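Local coordinates for protein beta2-microglobulin (Anolis carolinensis, PDB 7CPO) that pairs as the light chain with the MHC class I heavy chain and probably stabilises it for presenting peptides to T cells, at residues Ser55-Lys58 and Phe62-Leu65. Numbering follows the deposited sequence.
Sequences SFKK and FERL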
loop_
_atom_site.group_PDB
_atom_site.type_symbol
_atom_site.label_atom_id
_atom_site.label_comp_id
_atom_site.label_asym_id
_atom_site.label_seq_id
_atom_site.Cartn_x
_atom_site.Cartn_y
_atom_site.Cartn_z
ATOM N N SER B 55 -2.176 -0.444 5.591
ATOM C CA SER B 55 -1.963 0.877 5.022
ATOM C C SER B 55 -3.082 1.188 4.032
ATOM O O SER B 55 -3.951 0.352 3.761
ATOM C CB SER B 55 -0.592 0.967 4.345
ATOM O OG SER B 55 -0.585 0.183 3.161
ATOM N N PHE B 56 -3.061 2.414 3.505
ATOM C CA PHE B 56 -4.069 2.849 2.545
ATOM C C PHE B 56 -3.422 3.763 1.519
ATOM O O PHE B 56 -2.265 4.158 1.653
ATOM C CB PHE B 56 -5.264 3.544 3.215
ATOM C CG PHE B 56 -4.893 4.639 4.212
ATOM C CD1 PHE B 56 -4.776 5.953 3.811
ATOM C CD2 PHE B 56 -4.696 4.339 5.554
ATOM C CE1 PHE B 56 -4.470 6.957 4.713
ATOM C CE2 PHE B 56 -4.379 5.337 6.468
ATOM C CZ PHE B 56 -4.266 6.652 6.044
ATOM N N LYS B 57 -4.186 4.072 0.475
ATOM C CA LYS B 57 -3.756 4.923 -0.619
ATOM C C LYS B 57 -4.308 6.323 -0.432
ATOM O O LYS B 57 -5.098 6.599 0.480
ATOM C CB LYS B 57 -4.225 4.376 -1.974
ATOM C CG LYS B 57 -3.780 2.961 -2.319
ATOM C CD LYS B 57 -4.321 2.542 -3.692
ATOM C CE LYS B 57 -4.508 1.033 -3.761
ATOM N NZ LYS B 57 -3.205 0.318 -3.760
ATOM N N LYS B 58 -3.923 7.202 -1.362
ATOM C CA LYS B 58 -4.347 8.593 -1.322
ATOM C C LYS B 58 -5.842 8.737 -1.528
ATOM O O LYS B 58 -6.378 9.812 -1.256
ATOM C CB LYS B 58 -3.599 9.416 -2.381
ATOM C CG LYS B 58 -3.948 9.024 -3.815
ATOM C CD LYS B 58 -2.866 9.427 -4.822
ATOM C CE LYS B 58 -3.266 10.669 -5.628
ATOM N NZ LYS B 58 -2.405 10.820 -6.850
ATOM N N PHE B 62 -7.977 0.805 1.595
ATOM C CA PHE B 62 -7.027 0.017 2.358
ATOM C C PHE B 62 -6.349 -1.060 1.513
ATOM O O PHE B 62 -6.829 -1.436 0.446
ATOM C CB PHE B 62 -7.758 -0.600 3.533
ATOM C CG PHE B 62 -8.215 0.418 4.527
ATOM C CD1 PHE B 62 -7.338 0.888 5.499
ATOM C CD2 PHE B 62 -9.507 0.933 4.474
ATOM C CE1 PHE B 62 -7.746 1.841 6.423
ATOM C CE2 PHE B 62 -9.923 1.887 5.383
ATOM C CZ PHE B 62 -9.039 2.346 6.365
ATOM N N GLU B 63 -5.196 -1.527 2.004
ATOM C CA GLU B 63 -4.420 -2.593 1.377
ATOM C C GLU B 63 -3.946 -3.566 2.449
ATOM O O GLU B 63 -3.660 -3.171 3.584
ATOM C CB GLU B 63 -3.180 -2.082 0.621
ATOM C CG GLU B 63 -3.322 -0.729 -0.022
ATOM C CD GLU B 63 -1.980 -0.139 -0.440
ATOM O OE1 GLU B 63 -1.005 -0.239 0.348
ATOM O OE2 GLU B 63 -1.902 0.414 -1.563
ATOM N N ARG B 64 -3.830 -4.840 2.066
ATOM C CA ARG B 64 -3.419 -5.894 2.986
ATOM C C ARG B 64 -2.810 -7.042 2.195
ATOM O O ARG B 64 -3.412 -7.524 1.227
ATOM C CB ARG B 64 -4.605 -6.396 3.815
ATOM C CG ARG B 64 -4.275 -7.570 4.739
ATOM C CD ARG B 64 -3.599 -7.094 6.013
ATOM N NE ARG B 64 -4.553 -6.459 6.916
ATOM C CZ ARG B 64 -4.226 -5.904 8.075
ATOM N NH1 ARG B 64 -2.962 -5.903 8.477
ATOM N NH2 ARG B 64 -5.165 -5.359 8.836
ATOM N N LEU B 65 -1.633 -7.486 2.620
ATOM C CA LEU B 65 -0.924 -8.590 1.996
ATOM C C LEU B 65 -0.830 -9.747 2.980
ATOM O O LEU B 65 -0.574 -9.542 4.171
ATOM C CB LEU B 65 0.473 -8.162 1.546
ATOM C CG LEU B 65 1.315 -9.285 0.940
ATOM C CD1 LEU B 65 0.781 -9.733 -0.440
ATOM C CD2 LEU B 65 2.751 -8.832 0.860
#
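Antiparallel strand pairing joins S55 and F56 to F62 and E63 at the closing end of the hairpin made by strands 49-56 and 62-70, where the two faces of the sheet do different work. The backbone contributes one bond here, from E63 N to S55 O (2.9 Å), in the hydrogen-bonded pair S55–E63; F56 and F62 form the non-hydrogen-bonded pair next to it. On the face of these phenylalanines the side chains lie alongside each other, and the F56 ring turns an edge toward the face of F62 in an offset edge-to-face pair, planes at 72°. In this immunoglobulin C1-set domain, 49-56 is, within this chain, an outer strand of its four-stranded sheet, and the MHC class I heavy chain packs against these two rings: its F10 meets F56 edge-to-face, while its Q98 packs on both. S55 and E63 share the other face. K57 crosses the E63 side chain at about a right angle, and a bend at its last torsion (chi4 -69°) brings NZ to the anti side of E63 OE2 in a 2.6 Å salt bridge; E28 on strand 21-30 is a second partner for that ammonium. The other carboxylate oxygen, E63 OE1, lies 2.9 Å from S55 OG. A leucine in place of E63 would probably cost K57 this salt bridge, leaving its ammonium to lean on E28, and take the acidic neighbour from S55 OG.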